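Local coordinates for Rho guanyl nucleotide exchange factor (Rom2), putative (Aspergillus fumigatus Af293, PDB 5O51), which is the CNH-domain portion, a beta-propeller, of a protein that probably acts as a guanine-nucleotide exchange factor for Rho-type GTPases, at residues A[65-70]-A[78-83]; A[112-117]-A[129-134]; A[137-142]-A[172-177]. All coordinates share one frame; numbering follows the deposited sequence.

Contact 1 (A[65-70]-A[78-83]); sequences VTQIDT and LVLANK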
loop_
_atom_site.group_PDB
_atom_site.type_symbol
_atom_site.label_atom_id
_atom_site.label_comp_id
_atom_site.label_asym_id
_atom_site.label_seq_id
_atom_site.Cartn_x
_atom_site.Cartn_y
_atom_site.Cartn_z
ATOM N N VAL A 65 -1.737 -4.926 -14.491
ATOM C CA VAL A 65 -1.873 -5.314 -13.043
ATOM C C VAL A 65 -1.289 -4.195 -12.187
ATOM O O VAL A 65 -0.069 -4.021 -12.146
ATOM C CB VAL A 65 -1.198 -6.638 -12.701
ATOM C CG1 VAL A 65 -1.440 -6.963 -11.221
ATOM C CG2 VAL A 65 -1.772 -7.761 -13.592
ATOM N N THR A 66 -2.156 -3.405 -11.555
ATOM C CA THR A 66 -1.687 -2.260 -10.778
ATOM C C THR A 66 -1.627 -2.492 -9.263
ATOM O O THR A 66 -0.966 -1.729 -8.609
ATOM C CB THR A 66 -2.540 -1.030 -11.024
ATOM O OG1 THR A 66 -3.876 -1.374 -10.668
ATOM C CG2 THR A 66 -2.497 -0.593 -12.530
ATOM N N GLN A 67 -2.347 -3.479 -8.715
ATOM C CA GLN A 67 -2.287 -3.764 -7.276
ATOM C C GLN A 67 -2.543 -5.249 -7.034
ATOM O O GLN A 67 -3.292 -5.933 -7.760
ATOM C CB GLN A 67 -3.203 -2.772 -6.514
ATOM C CG GLN A 67 -2.920 -2.661 -5.038
ATOM C CD GLN A 67 -4.037 -2.053 -4.204
ATOM O OE1 GLN A 67 -4.768 -1.107 -4.616
ATOM N NE2 GLN A 67 -4.174 -2.599 -2.979
ATOM N N ILE A 68 -1.837 -5.796 -6.055
ATOM C CA ILE A 68 -1.856 -7.204 -5.736
ATOM C C ILE A 68 -1.649 -7.421 -4.218
ATOM O O ILE A 68 -0.870 -6.698 -3.569
ATOM C CB ILE A 68 -0.813 -7.966 -6.566
ATOM C CG1 ILE A 68 -1.122 -9.447 -6.609
ATOM C CG2 ILE A 68 0.638 -7.734 -6.108
ATOM C CD1 ILE A 68 -0.373 -10.139 -7.762
ATOM N N ASP A 69 -2.355 -8.383 -3.662
ATOM C CA ASP A 69 -2.280 -8.747 -2.235
ATOM C C ASP A 69 -2.786 -10.182 -2.043
ATOM O O ASP A 69 -3.115 -10.889 -3.053
ATOM C CB ASP A 69 -3.130 -7.790 -1.416
ATOM C CG ASP A 69 -2.580 -7.554 0.025
ATOM O OD1 ASP A 69 -1.776 -8.367 0.576
ATOM O OD2 ASP A 69 -2.991 -6.535 0.590
ATOM N N THR A 70 -2.793 -10.634 -0.785
ATOM C CA THR A 70 -3.287 -11.983 -0.375
ATOM C C THR A 70 -4.225 -11.906 0.823
ATOM O O THR A 70 -4.160 -10.938 1.534
ATOM C CB THR A 70 -2.165 -12.923 0.125
ATOM O OG1 THR A 70 -1.353 -12.228 1.085
ATOM C CG2 THR A 70 -1.309 -13.454 -1.025
ATOM N N LEU A 78 -5.510 -11.789 -4.338
ATOM C CA LEU A 78 -6.317 -10.624 -4.790
ATOM C C LEU A 78 -5.561 -9.767 -5.837
ATOM O O LEU A 78 -4.378 -9.327 -5.619
ATOM C CB LEU A 78 -6.674 -9.762 -3.607
ATOM C CG LEU A 78 -7.337 -10.479 -2.408
ATOM C CD1 LEU A 78 -7.488 -9.465 -1.279
ATOM C CD2 LEU A 78 -8.700 -11.024 -2.845
ATOM N N VAL A 79 -6.205 -9.582 -6.999
ATOM C CA VAL A 79 -5.565 -8.938 -8.161
ATOM C C VAL A 79 -6.430 -7.824 -8.760
ATOM O O VAL A 79 -7.548 -8.074 -9.162
ATOM C CB VAL A 79 -5.281 -9.993 -9.237
ATOM C CG1 VAL A 79 -4.734 -9.371 -10.524
ATOM C CG2 VAL A 79 -4.298 -11.033 -8.679
ATOM N N LEU A 80 -5.876 -6.614 -8.871
ATOM C CA LEU A 80 -6.493 -5.488 -9.553
ATOM C C LEU A 80 -5.781 -5.300 -10.922
ATOM O O LEU A 80 -4.626 -4.916 -10.951
ATOM C CB LEU A 80 -6.407 -4.241 -8.727
ATOM C CG LEU A 80 -7.045 -2.961 -9.309
ATOM C CD1 LEU A 80 -8.511 -3.190 -9.618
ATOM C CD2 LEU A 80 -6.913 -1.785 -8.349
ATOM N N ALA A 81 -6.479 -5.644 -12.038
ATOM C CA ALA A 81 -5.924 -5.702 -13.408
ATOM C C ALA A 81 -6.867 -4.935 -14.338
ATOM O O ALA A 81 -8.061 -5.275 -14.473
ATOM C CB ALA A 81 -5.789 -7.126 -13.891
ATOM N N ASN A 82 -6.359 -3.850 -14.889
ATOM C CA ASN A 82 -7.149 -2.988 -15.774
ATOM C C ASN A 82 -8.503 -2.688 -15.174
ATOM O O ASN A 82 -9.566 -2.933 -15.790
ATOM C CB ASN A 82 -7.276 -3.648 -17.135
ATOM C CG ASN A 82 -7.597 -2.643 -18.249
ATOM O OD1 ASN A 82 -7.401 -1.443 -18.117
ATOM N ND2 ASN A 82 -8.071 -3.161 -19.358
ATOM N N LYS A 83 -8.434 -2.254 -13.917
ATOM C CA LYS A 83 -9.571 -1.782 -13.092
ATOM C C LYS A 83 -10.575 -2.806 -12.654
ATOM O O LYS A 83 -11.573 -2.465 -12.013
ATOM C CB LYS A 83 -10.246 -0.577 -13.733
ATOM C CG LYS A 83 -9.220 0.498 -14.034
ATOM C CD LYS A 83 -9.896 1.693 -14.659
ATOM C CE LYS A 83 -8.942 2.878 -14.683
ATOM N NZ LYS A 83 -9.382 3.880 -15.687
#

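Contact 2 (A[112-117]-A[129-134]); sequences HANFFK and SVKTSA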
loop_
_atom_site.group_PDB
_atom_site.type_symbol
_atom_site.label_atom_id
_atom_site.label_comp_id
_atom_site.label_asym_id
_atom_site.label_seq_id
_atom_site.Cartn_x
_atom_site.Cartn_y
_atom_site.Cartn_z
ATOM N N HIS A 112 -15.251 -2.441 -11.770
ATOM C CA HIS A 112 -14.562 -1.167 -11.988
ATOM C C HIS A 112 -14.037 -0.764 -10.616
ATOM O O HIS A 112 -14.813 -0.688 -9.701
ATOM C CB HIS A 112 -15.531 -0.104 -12.557
ATOM C CG HIS A 112 -14.841 1.094 -13.143
ATOM N ND1 HIS A 112 -14.406 2.152 -12.376
ATOM C CD2 HIS A 112 -14.483 1.382 -14.417
ATOM C CE1 HIS A 112 -13.801 3.037 -13.150
ATOM N NE2 HIS A 112 -13.845 2.597 -14.396
ATOM N N ALA A 113 -12.726 -0.576 -10.456
ATOM C CA ALA A 113 -12.141 -0.172 -9.159
ATOM C C ALA A 113 -10.834 0.491 -9.396
ATOM O O ALA A 113 -10.037 0.073 -10.254
ATOM C CB ALA A 113 -11.966 -1.382 -8.228
ATOM N N ASN A 114 -10.584 1.521 -8.638
ATOM C CA ASN A 114 -9.331 2.260 -8.692
ATOM C C ASN A 114 -8.254 1.796 -7.679
ATOM O O ASN A 114 -7.106 1.839 -8.010
ATOM C CB ASN A 114 -9.654 3.762 -8.525
ATOM C CG ASN A 114 -10.610 4.234 -9.614
ATOM O OD1 ASN A 114 -11.808 4.458 -9.381
ATOM N ND2 ASN A 114 -10.105 4.234 -10.848
ATOM N N PHE A 115 -8.627 1.429 -6.452
ATOM C CA PHE A 115 -7.723 0.755 -5.490
ATOM C C PHE A 115 -8.504 -0.121 -4.521
ATOM O O PHE A 115 -9.751 -0.162 -4.567
ATOM C CB PHE A 115 -6.714 1.693 -4.764
ATOM C CG PHE A 115 -7.320 2.789 -3.915
ATOM C CD1 PHE A 115 -7.653 4.018 -4.479
ATOM C CD2 PHE A 115 -7.435 2.651 -2.544
ATOM C CE1 PHE A 115 -8.163 5.052 -3.704
ATOM C CE2 PHE A 115 -7.938 3.681 -1.755
ATOM C CZ PHE A 115 -8.304 4.884 -2.332
ATOM N N PHE A 116 -7.769 -0.924 -3.745
ATOM C CA PHE A 116 -8.352 -1.732 -2.704
ATOM C C PHE A 116 -7.486 -1.874 -1.453
ATOM O O PHE A 116 -6.301 -1.602 -1.480
ATOM C CB PHE A 116 -8.740 -3.074 -3.266
ATOM C CG PHE A 116 -7.607 -4.081 -3.399
ATOM C CD1 PHE A 116 -7.288 -4.940 -2.353
ATOM C CD2 PHE A 116 -6.930 -4.236 -4.616
ATOM C CE1 PHE A 116 -6.301 -5.909 -2.494
ATOM C CE2 PHE A 116 -5.948 -5.209 -4.762
ATOM C CZ PHE A 116 -5.648 -6.065 -3.689
ATOM N N LYS A 117 -8.090 -2.374 -0.380
ATOM C CA LYS A 117 -7.389 -2.678 0.856
ATOM C C LYS A 117 -8.027 -3.874 1.606
ATOM O O LYS A 117 -9.239 -3.934 1.828
ATOM C CB LYS A 117 -7.396 -1.436 1.715
ATOM C CG LYS A 117 -6.617 -1.570 2.999
ATOM C CD LYS A 117 -5.152 -1.379 2.743
ATOM C CE LYS A 117 -4.310 -1.807 3.940
ATOM N NZ LYS A 117 -4.798 -1.213 5.211
ATOM N N SER A 129 -13.004 -2.202 -1.833
ATOM C CA SER A 129 -12.676 -1.638 -3.148
ATOM C C SER A 129 -13.265 -0.243 -3.290
ATOM O O SER A 129 -14.406 -0.016 -2.934
ATOM C CB SER A 129 -13.231 -2.515 -4.243
ATOM O OG SER A 129 -14.608 -2.608 -4.101
ATOM N N VAL A 130 -12.473 0.680 -3.809
ATOM C CA VAL A 130 -12.800 2.085 -3.874
ATOM C C VAL A 130 -12.769 2.516 -5.327
ATOM O O VAL A 130 -11.748 2.365 -5.983
ATOM C CB VAL A 130 -11.757 2.876 -3.116
ATOM C CG1 VAL A 130 -12.023 4.385 -3.202
ATOM C CG2 VAL A 130 -11.701 2.379 -1.676
ATOM N N LYS A 131 -13.907 2.988 -5.840
ATOM C CA LYS A 131 -13.930 3.872 -7.014
ATOM C C LYS A 131 -13.823 5.347 -6.609
ATOM O O LYS A 131 -14.435 5.760 -5.667
ATOM C CB LYS A 131 -15.211 3.678 -7.816
ATOM C CG LYS A 131 -15.334 4.658 -8.987
ATOM C CD LYS A 131 -16.297 4.166 -10.048
ATOM C CE LYS A 131 -17.721 4.048 -9.523
ATOM N NZ LYS A 131 -18.584 3.543 -10.617
ATOM N N THR A 132 -13.074 6.148 -7.338
ATOM C CA THR A 132 -12.867 7.537 -6.949
ATOM C C THR A 132 -12.578 8.368 -8.176
ATOM O O THR A 132 -12.043 7.857 -9.152
ATOM C CB THR A 132 -11.701 7.672 -5.918
ATOM O OG1 THR A 132 -11.614 9.018 -5.403
ATOM C CG2 THR A 132 -10.344 7.263 -6.534
ATOM N N SER A 133 -12.971 9.638 -8.121
ATOM C CA SER A 133 -12.619 10.659 -9.123
ATOM C C SER A 133 -12.398 11.982 -8.374
ATOM O O SER A 133 -12.584 12.019 -7.169
ATOM C CB SER A 133 -13.759 10.799 -10.147
ATOM O OG SER A 133 -15.032 10.795 -9.514
ATOM N N ALA A 134 -11.992 13.055 -9.061
ATOM C CA ALA A 134 -12.178 14.425 -8.529
ATOM C C ALA A 134 -13.683 14.660 -8.694
ATOM O O ALA A 134 -14.174 14.727 -9.824
ATOM C CB ALA A 134 -11.364 15.449 -9.312
#

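Contact 3 (A[137-142]-A[172-177]); sequences STIKVY and KEYYIP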
loop_
_atom_site.group_PDB
_atom_site.type_symbol
_atom_site.label_atom_id
_atom_site.label_comp_id
_atom_site.label_asym_id
_atom_site.label_seq_id
_atom_site.Cartn_x
_atom_site.Cartn_y
_atom_site.Cartn_z
ATOM N N SER A 137 -16.254 9.371 -4.298
ATOM C CA SER A 137 -15.668 8.076 -4.030
ATOM C C SER A 137 -16.743 7.099 -3.565
ATOM O O SER A 137 -17.572 7.433 -2.747
ATOM C CB SER A 137 -14.538 8.212 -2.961
ATOM O OG SER A 137 -13.378 8.938 -3.447
ATOM N N THR A 138 -16.719 5.879 -4.069
ATOM C CA THR A 138 -17.676 4.854 -3.661
ATOM C C THR A 138 -16.893 3.696 -3.082
ATOM O O THR A 138 -15.984 3.178 -3.755
ATOM C CB THR A 138 -18.454 4.341 -4.861
ATOM O OG1 THR A 138 -19.104 5.449 -5.493
ATOM C CG2 THR A 138 -19.459 3.233 -4.436
ATOM N N ILE A 139 -17.249 3.289 -1.861
ATOM C CA ILE A 139 -16.528 2.257 -1.152
ATOM C C ILE A 139 -17.383 1.010 -0.957
ATOM O O ILE A 139 -18.446 1.094 -0.358
ATOM C CB ILE A 139 -16.094 2.737 0.245
ATOM C CG1 ILE A 139 -15.011 3.816 0.158
ATOM C CG2 ILE A 139 -15.565 1.566 1.049
ATOM C CD1 ILE A 139 -15.537 5.216 0.274
ATOM N N LYS A 140 -16.862 -0.155 -1.345
ATOM C CA LYS A 140 -17.555 -1.423 -1.156
ATOM C C LYS A 140 -16.731 -2.351 -0.289
ATOM O O LYS A 140 -15.504 -2.382 -0.398
ATOM C CB LYS A 140 -17.834 -2.087 -2.482
ATOM C CG LYS A 140 -18.902 -1.423 -3.310
ATOM C CD LYS A 140 -19.631 -2.461 -4.161
ATOM C CE LYS A 140 -20.446 -1.814 -5.273
ATOM N NZ LYS A 140 -20.338 -2.575 -6.550
ATOM N N VAL A 141 -17.409 -3.122 0.552
ATOM C CA VAL A 141 -16.761 -3.897 1.602
ATOM C C VAL A 141 -17.200 -5.369 1.448
ATOM O O VAL A 141 -18.277 -5.594 0.978
ATOM C CB VAL A 141 -17.121 -3.246 2.942
ATOM C CG1 VAL A 141 -16.370 -3.894 4.095
ATOM C CG2 VAL A 141 -16.869 -1.742 2.865
ATOM N N TYR A 142 -16.341 -6.353 1.736
ATOM C CA TYR A 142 -16.603 -7.788 1.386
ATOM C C TYR A 142 -16.141 -8.738 2.445
ATOM O O TYR A 142 -15.143 -8.484 3.093
ATOM C CB TYR A 142 -15.862 -8.210 0.121
ATOM C CG TYR A 142 -16.415 -7.601 -1.125
ATOM C CD1 TYR A 142 -16.079 -6.305 -1.470
ATOM C CD2 TYR A 142 -17.280 -8.308 -1.953
ATOM C CE1 TYR A 142 -16.596 -5.698 -2.590
ATOM C CE2 TYR A 142 -17.815 -7.702 -3.070
ATOM C CZ TYR A 142 -17.458 -6.399 -3.383
ATOM O OH TYR A 142 -17.932 -5.761 -4.500
ATOM N N LYS A 172 -21.303 -4.327 2.915
ATOM C CA LYS A 172 -21.750 -2.945 3.140
ATOM C C LYS A 172 -21.133 -2.044 2.095
ATOM O O LYS A 172 -20.058 -2.345 1.579
ATOM C CB LYS A 172 -21.317 -2.440 4.529
ATOM C CG LYS A 172 -21.763 -3.285 5.729
ATOM C CD LYS A 172 -23.210 -3.048 6.156
ATOM C CE LYS A 172 -23.310 -1.978 7.241
ATOM N NZ LYS A 172 -24.712 -1.613 7.584
ATOM N N GLU A 173 -21.796 -0.936 1.808
ATOM C CA GLU A 173 -21.353 0.039 0.797
ATOM C C GLU A 173 -21.386 1.423 1.424
ATOM O O GLU A 173 -22.043 1.597 2.438
ATOM C CB GLU A 173 -22.274 -0.032 -0.416
ATOM C CG GLU A 173 -21.822 0.842 -1.575
ATOM C CD GLU A 173 -22.625 0.620 -2.840
ATOM O OE1 GLU A 173 -22.984 -0.537 -3.153
ATOM O OE2 GLU A 173 -22.891 1.624 -3.527
ATOM N N TYR A 174 -20.650 2.387 0.877
ATOM C CA TYR A 174 -20.620 3.772 1.400
ATOM C C TYR A 174 -20.393 4.747 0.267
ATOM O O TYR A 174 -19.918 4.370 -0.812
ATOM C CB TYR A 174 -19.532 4.011 2.499
ATOM C CG TYR A 174 -19.544 3.011 3.630
ATOM C CD1 TYR A 174 -19.063 1.720 3.423
ATOM C CD2 TYR A 174 -20.043 3.332 4.896
ATOM C CE1 TYR A 174 -19.085 0.769 4.417
ATOM C CE2 TYR A 174 -20.074 2.383 5.912
ATOM C CZ TYR A 174 -19.587 1.097 5.662
ATOM O OH TYR A 174 -19.570 0.084 6.597
ATOM N N TYR A 175 -20.733 6.002 0.528
ATOM C CA TYR A 175 -20.525 7.098 -0.416
ATOM C C TYR A 175 -19.768 8.240 0.277
ATOM O O TYR A 175 -19.945 8.459 1.469
ATOM C CB TYR A 175 -21.864 7.601 -0.967
ATOM C CG TYR A 175 -21.683 8.860 -1.792
ATOM C CD1 TYR A 175 -21.317 8.777 -3.135
ATOM C CD2 TYR A 175 -21.801 10.144 -1.209
ATOM C CE1 TYR A 175 -21.106 9.924 -3.897
ATOM C CE2 TYR A 175 -21.582 11.302 -1.962
ATOM C CZ TYR A 175 -21.248 11.182 -3.310
ATOM O OH TYR A 175 -21.043 12.303 -4.099
ATOM N N ILE A 176 -18.914 8.948 -0.465
ATOM C CA ILE A 176 -18.039 10.000 0.092
ATOM C C ILE A 176 -17.938 11.095 -0.971
ATOM O O ILE A 176 -17.471 10.813 -2.095
ATOM C CB ILE A 176 -16.570 9.510 0.365
ATOM C CG1 ILE A 176 -16.490 8.355 1.398
ATOM C CG2 ILE A 176 -15.640 10.676 0.774
ATOM C CD1 ILE A 176 -16.534 8.778 2.845
ATOM N N PRO A 177 -18.315 12.345 -0.634
ATOM C CA PRO A 177 -18.241 13.424 -1.637
ATOM C C PRO A 177 -16.862 14.085 -1.715
ATOM O O PRO A 177 -16.755 15.291 -1.475
ATOM C CB PRO A 177 -19.317 14.415 -1.146
ATOM C CG PRO A 177 -19.278 14.269 0.339
ATOM C CD PRO A 177 -19.029 12.796 0.585
#

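Contact 1 (A[65-70]-A[78-83])
V65, V79 and A81 meet on one face of an antiparallel hairpin, joined there by I68. With CG1 anti to its backbone N (chi1 -178°), V65 sends that methyl to V79 CG1 at 4.1 Å and turns the other, CG2, to the methyl of A81. I68 lies side by side with V79, both pointing the same way: V79 CG2 meets CG1 and CD1 of I68. Beta-branched residues suit this face because they fit an extended backbone and offer two branches to different neighbours; I42 and C24 of the preceding sheet pack on it.

The other face carries Q67, D69, L78 and L80. L80 sets CB against Q67 CB, while its CG and CD2 approach T66 OG1. Q67, extended beyond CG, reaches past the hairpin so that its NE2 bonds F116 O. D69 directs its carboxylate away from the partner strand, and T70 N of its own strand donates to OD1 at 2.8 Å.

The backbone bonds are regular from Q67 to D69, and the register slips by one residue at T66. L80 N gives an almost straight bond to Q67 O (2.9 Å, 171°), and the backbones of L78 and D69 exchange two N-to-O hydrogen bonds. L80 O instead receives T66 N at 3.0 Å, since T66 and Q67 both stand opposite L80. This classic beta bulge lies in strand 65-71, which with 76-81 opens a four-stranded blade of the propeller.

Contact 2 (A[112-117]-A[129-134])
F115 lays one face of its ring over V130, and this is the tight part of the contact. V130 CB stands 4.1 Å from the centroid of the F115 ring and only 10° off its normal, a CH-pi contact, while CG1 of V130 comes to 3.9 Å from F115 CZ. The torsion of F115 (chi1 61°) places CG between the backbone N and the carbonyl carbon, which folds the ring back over its partner strand, side by side with the valine. A compact branched residue suits the place, as its CB and both methyls fit under one flat ring. In the backbone V130 N donates to F115 O at 2.9 Å, nearly straight at 169°. V130 O takes two donors, N114 N at 3.0 Å and the longer F115 N at 3.3 Å, because N114 and F115 both face V130 in a classic beta bulge.

Beyond the bulge the strand pairing gives way to side chains. N114 reaches across with its amide, and OD1 stands in for a backbone carbonyl by accepting T132 N at 2.9 Å; the donor lies above the amide plane. Further out, towards solvent, H112 and K131 cross at about a right angle, K131 CD touching H112 ND1 at 3.6 Å. Both are exposed, and a polar ring and a flexible charged chain suit such a margin.

The pair forms the first hairpin of its sheet. Strand 137-143 flanks 125-132 on its other edge, where I139 packs on V130 and S137 OG bonds T132 OG1. F116 instead leads away from S129 to L78 and L80 of strand 76-81, and K117 extends to I183 and F185 of strand 180-186.

Contact 3 (A[137-142]-A[172-177])
I139 CD1 presses on I176 CG1 at 3.5 Å, closer than usual carbon packing, on the face that also carries V141 and Y174. V141 brings CG2 to the edge of the Y174 ring, 3.7 Å from CE1 and near the ring plane; with CG1 anti to the backbone N (chi1 -174°), CG2 is left anti to the carbonyl carbon, facing this edge. Isoleucine and valine suit this face, being buried and well adapted to a strand.

On the other face K140 and E173 lie side by side, K140 CE at 3.5 Å from E173 OE1. Their charged ends stay 4.8 Å apart (NZ to OE1), so attraction is probably modest, and K140 NZ makes a weak bond to Q110. T138 CG2 flanks E173 OE2.

The backbone sets this register: I139 and Y174 bond both ways, with Y174 N at 2.8 Å from I139 O, and S137 N donates to I176 O.

Next outward, Y174 OH bonds L203 O, which holds the far end of the ring, and S137 OG bonds T132, A178 and S180. Strand 169-176 is outermost in its sheet; strand 125-132 borders 137-143 on the other side, and V201 of strand 197-202 packs against Y174 and I176.

In the fold
The three contacts follow one another along the chain within the CNH domain. Contacts 2 and 3 belong to one four-stranded sheet, their centres about 9 Å apart: strands 125-132 and 137-143 are neighbours, joined by K131 O and T138 N at 2.8 Å, so the two contacts together take in all four strands. Contact 1 opens the preceding sheet and lies about 12 Å from contact 2, centre to centre. The two touch across the boundary between blades, where Q67 NE2 lies 2.8 Å from F116 O, probably hydrogen-bonded. Contact 3 does not touch contact 1, their nearest atoms being about 8 Å apart, and lies farther from the centre of the chain, about 19 Å against 12 Å.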